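Local atomic coordinates of FprA (Mycobacterium tuberculosis, PDB entry 1LQT), a protein that binds FAD and transfers electrons between NADPH and ferredoxin, and may thereby supply electrons to P450 systems. Residues Leu42-Arg50 and Trp423-Arg431. Residues are numbered along the deposited sequence; the frame is centred on the assembly and turned at random.
Sequences LPTPWGLVR and WQVIDAFER. With FAD (flavin-adenine dinucleotide), chain H.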
# COMPACT_ATOMS: atom_id res chain seq x y z
N LEU A 42 4.00 -11.97 6.51
CA LEU A 42 4.77 -12.50 5.40
C LEU A 42 6.14 -12.95 5.89
O LEU A 42 6.60 -12.56 6.95
CB LEU A 42 4.97 -11.42 4.33
CG LEU A 42 3.68 -10.84 3.77
CD1 LEU A 42 4.01 -9.82 2.71
CD2 LEU A 42 2.75 -11.89 3.20
N PRO A 43 6.84 -13.76 5.10
CA PRO A 43 8.22 -14.10 5.46
C PRO A 43 9.18 -12.92 5.38
O PRO A 43 10.28 -12.97 5.93
CB PRO A 43 8.59 -15.17 4.41
CG PRO A 43 7.29 -15.76 4.04
CD PRO A 43 6.35 -14.61 4.00
N THR A 44 8.77 -11.88 4.65
CA THR A 44 9.61 -10.75 4.33
C THR A 44 9.10 -9.49 5.02
O THR A 44 7.89 -9.29 5.05
CB THR A 44 9.62 -10.51 2.81
OG1 THR A 44 8.27 -10.25 2.37
CG2 THR A 44 10.09 -11.73 2.03
N PRO A 45 10.00 -8.64 5.50
CA PRO A 45 9.61 -7.37 6.13
C PRO A 45 9.38 -6.30 5.08
O PRO A 45 9.54 -6.50 3.87
CB PRO A 45 10.84 -7.04 6.98
CG PRO A 45 11.99 -7.55 6.11
CD PRO A 45 11.46 -8.82 5.52
N TRP A 46 8.98 -5.14 5.60
CA TRP A 46 8.95 -3.84 4.92
C TRP A 46 7.59 -3.43 4.36
O TRP A 46 7.44 -2.32 3.88
CB TRP A 46 10.07 -3.65 3.89
CG TRP A 46 11.47 -3.92 4.45
CD1 TRP A 46 11.88 -3.92 5.79
CD2 TRP A 46 12.63 -4.20 3.69
NE1 TRP A 46 13.20 -4.22 5.87
CE2 TRP A 46 13.69 -4.43 4.60
CE3 TRP A 46 12.89 -4.33 2.33
CZ2 TRP A 46 14.99 -4.73 4.17
CZ3 TRP A 46 14.17 -4.62 1.91
CH2 TRP A 46 15.19 -4.85 2.83
N GLY A 47 6.61 -4.31 4.44
CA GLY A 47 5.27 -3.97 4.03
C GLY A 47 5.24 -3.46 2.62
O GLY A 47 5.83 -4.03 1.70
N LEU A 48 4.51 -2.38 2.40
CA LEU A 48 4.31 -1.81 1.06
C LEU A 48 5.60 -1.22 0.52
O LEU A 48 5.68 -0.99 -0.69
CB LEU A 48 3.21 -0.77 1.06
CG LEU A 48 1.79 -1.31 1.22
CD1 LEU A 48 0.84 -0.14 1.44
CD2 LEU A 48 1.36 -2.10 0.00
N VAL A 49 6.64 -0.98 1.33
CA VAL A 49 7.89 -0.54 0.73
C VAL A 49 8.37 -1.62 -0.26
O VAL A 49 8.91 -1.31 -1.31
CB VAL A 49 8.94 -0.20 1.78
CG1 VAL A 49 10.33 -0.00 1.20
CG2 VAL A 49 8.52 1.02 2.57
N ARG A 50 8.23 -2.88 0.11
CA ARG A 50 8.52 -4.00 -0.76
C ARG A 50 7.38 -4.32 -1.72
O ARG A 50 7.62 -4.43 -2.93
CB ARG A 50 8.86 -5.23 0.08
CG ARG A 50 9.08 -6.49 -0.73
CD ARG A 50 9.33 -7.69 0.11
NE ARG A 50 9.21 -8.94 -0.61
CZ ARG A 50 10.23 -9.68 -1.08
NH1 ARG A 50 11.48 -9.30 -0.92
NH2 ARG A 50 9.97 -10.82 -1.69
N TRP A 423 15.33 -14.31 7.12
CA TRP A 423 14.97 -13.29 6.14
C TRP A 423 16.23 -12.86 5.39
O TRP A 423 16.17 -12.67 4.18
CB TRP A 423 14.30 -12.09 6.83
CG TRP A 423 14.60 -10.79 6.13
CD1 TRP A 423 15.32 -9.79 6.64
CD2 TRP A 423 14.26 -10.40 4.80
NE1 TRP A 423 15.46 -8.78 5.74
CE2 TRP A 423 14.83 -9.14 4.58
CE3 TRP A 423 13.55 -11.00 3.75
CZ2 TRP A 423 14.69 -8.45 3.39
CZ3 TRP A 423 13.44 -10.32 2.54
CH2 TRP A 423 14.02 -9.06 2.37
N GLN A 424 17.35 -12.69 6.08
CA GLN A 424 18.56 -12.24 5.38
C GLN A 424 18.99 -13.21 4.30
O GLN A 424 19.55 -12.81 3.29
CB GLN A 424 19.67 -11.94 6.39
CG GLN A 424 19.37 -10.70 7.23
CD GLN A 424 20.31 -10.50 8.38
OE1 GLN A 424 21.38 -11.03 8.40
NE2 GLN A 424 19.91 -9.71 9.33
N VAL A 425 18.73 -14.49 4.50
CA VAL A 425 18.99 -15.51 3.47
C VAL A 425 18.05 -15.32 2.29
O VAL A 425 18.50 -15.32 1.15
CB VAL A 425 18.88 -16.93 4.06
CG1 VAL A 425 19.10 -17.98 3.00
CG2 VAL A 425 19.88 -17.12 5.20
N ILE A 426 16.75 -15.18 2.53
CA ILE A 426 15.81 -14.86 1.46
C ILE A 426 16.29 -13.64 0.67
O ILE A 426 16.31 -13.65 -0.54
CB ILE A 426 14.40 -14.61 2.02
CG1 ILE A 426 13.79 -15.92 2.55
CG2 ILE A 426 13.49 -13.99 0.95
CD1 ILE A 426 12.51 -15.73 3.36
N ASP A 427 16.63 -12.57 1.40
CA ASP A 427 17.06 -11.33 0.78
C ASP A 427 18.27 -11.55 -0.12
O ASP A 427 18.31 -11.10 -1.26
CB ASP A 427 17.35 -10.33 1.88
CG ASP A 427 17.77 -8.99 1.39
OD1 ASP A 427 17.18 -8.50 0.41
OD2 ASP A 427 18.72 -8.42 1.93
N ALA A 428 19.27 -12.25 0.41
CA ALA A 428 20.46 -12.51 -0.36
C ALA A 428 20.15 -13.34 -1.60
O ALA A 428 20.71 -13.09 -2.67
CB ALA A 428 21.47 -13.21 0.51
N PHE A 429 19.29 -14.33 -1.45
CA PHE A 429 18.90 -15.16 -2.58
C PHE A 429 18.27 -14.32 -3.68
O PHE A 429 18.62 -14.44 -4.85
CB PHE A 429 17.94 -16.23 -2.07
CG PHE A 429 17.56 -17.28 -3.07
CD1 PHE A 429 18.16 -18.54 -3.04
CD2 PHE A 429 16.59 -17.05 -4.03
CE1 PHE A 429 17.79 -19.52 -3.91
CE2 PHE A 429 16.24 -18.01 -4.92
CZ PHE A 429 16.84 -19.25 -4.86
N GLU A 430 17.33 -13.47 -3.31
CA GLU A 430 16.61 -12.66 -4.27
C GLU A 430 17.54 -11.69 -4.97
O GLU A 430 17.49 -11.53 -6.18
CB GLU A 430 15.46 -11.94 -3.59
CG GLU A 430 14.35 -12.84 -3.08
CD GLU A 430 13.18 -12.05 -2.53
OE1 GLU A 430 13.40 -10.90 -2.09
OE2 GLU A 430 12.05 -12.57 -2.54
N ARG A 431 18.39 -11.02 -4.21
CA ARG A 431 19.31 -10.07 -4.81
C ARG A 431 20.29 -10.74 -5.76
O ARG A 431 20.55 -10.25 -6.84
CB ARG A 431 20.03 -9.23 -3.75
CG ARG A 431 19.16 -8.18 -3.10
CD ARG A 431 19.89 -7.28 -2.11
NE ARG A 431 20.11 -7.96 -0.85
CZ ARG A 431 21.24 -8.55 -0.47
NH1 ARG A 431 22.33 -8.55 -1.23
NH2 ARG A 431 21.25 -9.16 0.69
PA FAD H . 2.14 -1.36 5.33
O1A FAD H . 1.02 -1.89 4.53
O2A FAD H . 3.35 -0.82 4.65
O5B FAD H . 2.65 -2.50 6.32
C5B FAD H . 1.70 -3.34 7.00
C4B FAD H . 2.44 -4.62 7.36
O4B FAD H . 1.61 -5.34 8.28
C3B FAD H . 2.69 -5.56 6.17
O3B FAD H . 4.02 -6.02 6.12
C2B FAD H . 1.68 -6.66 6.39
O2B FAD H . 1.99 -7.90 5.80
C1B FAD H . 1.62 -6.71 7.92
N9A FAD H . 0.41 -7.32 8.46
C8A FAD H . -0.88 -7.04 8.09
N7A FAD H . -1.76 -7.75 8.78
C5A FAD H . -0.99 -8.55 9.61
C6A FAD H . -1.36 -9.52 10.55
N6A FAD H . -2.61 -9.82 10.86
N1A FAD H . -0.34 -10.13 11.22
C2A FAD H . 0.94 -9.79 10.96
N3A FAD H . 1.36 -8.87 10.07
C4A FAD H . 0.35 -8.28 9.42
N1 FAD H . 4.79 6.01 -0.47
C2 FAD H . 5.89 6.70 -0.88
O2 FAD H . 6.46 7.48 -0.14
N3 FAD H . 6.34 6.53 -2.18
C4 FAD H . 5.80 5.64 -3.07
O4 FAD H . 6.28 5.51 -4.21
C4X FAD H . 4.71 4.89 -2.62
N5 FAD H . 4.12 3.95 -3.44
C5X FAD H . 3.03 3.26 -3.00
C6 FAD H . 2.42 2.34 -3.83
C7 FAD H . 1.27 1.67 -3.46
C7M FAD H . 0.65 0.66 -4.39
C8 FAD H . 0.73 1.92 -2.19
C8M FAD H . -0.53 1.23 -1.75
C9 FAD H . 1.35 2.83 -1.33
C9A FAD H . 2.49 3.51 -1.72
N10 FAD H . 3.11 4.44 -0.88
C10 FAD H . 4.23 5.11 -1.32
C1' FAD H . 2.63 4.70 0.50
C2' FAD H . 3.28 3.74 1.51
O2' FAD H . 3.22 2.44 0.98
C3' FAD H . 2.52 3.81 2.85
O3' FAD H . 2.59 5.12 3.41
C4' FAD H . 3.07 2.92 3.96
O4' FAD H . 3.59 1.70 3.44
C5' FAD H . 1.99 2.62 4.99
O5' FAD H . 2.67 1.97 6.07
P FAD H . 1.98 1.00 7.12
O1P FAD H . 3.08 0.61 8.03
O2P FAD H . 0.75 1.58 7.73
O3P FAD H . 1.46 -0.25 6.30
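Trp423, on helix 420-434, lays its indole against Pro45 and Trp46 of the FAD-binding loop. Pro45 CD sits over the centre of one face, 3.4 Å from the centroid of the Trp423 six-membered ring and 17° off its normal, a close CH-pi contact. Asp427 CB, one helical turn on, backs the opposite face, so the ring is clamped between proline and its own helix. The CZ2 edge of Trp423 points at the face of Trp46 in a T-shaped stack, with planes at 78° and Trp423 CZ2 3.7 Å from Trp46 CH2. Beside this, Arg50 reaches out with its chain extended from CG to NE, CG anti to the backbone N (chi1 176°), and meets Glu430 end-on from the opposite direction. Arg50 NH1 to Glu430 OE1 and Arg50 NH2 to Glu430 OE2, both 2.8 Å, are nearly straight bonds that use the syn lone pairs, and the two planar groups are almost coplanar. Thr44 CG2 rests 3.7 Å above the guanidinium plane of Arg50, over its centre, and also touches Trp423 CZ3 at 3.7 Å. Arg441 bridges to Glu430 OE1 as well, and Leu444 N bonds OE2, so the buried carboxylate probably stays ionised. Aromatic packing and a buried bidentate salt bridge thus join helix 420-434 to the turn and short helix whose first amide, Leu48 N, bonds a phosphate oxygen of FAD, O2A, at 3.0 Å.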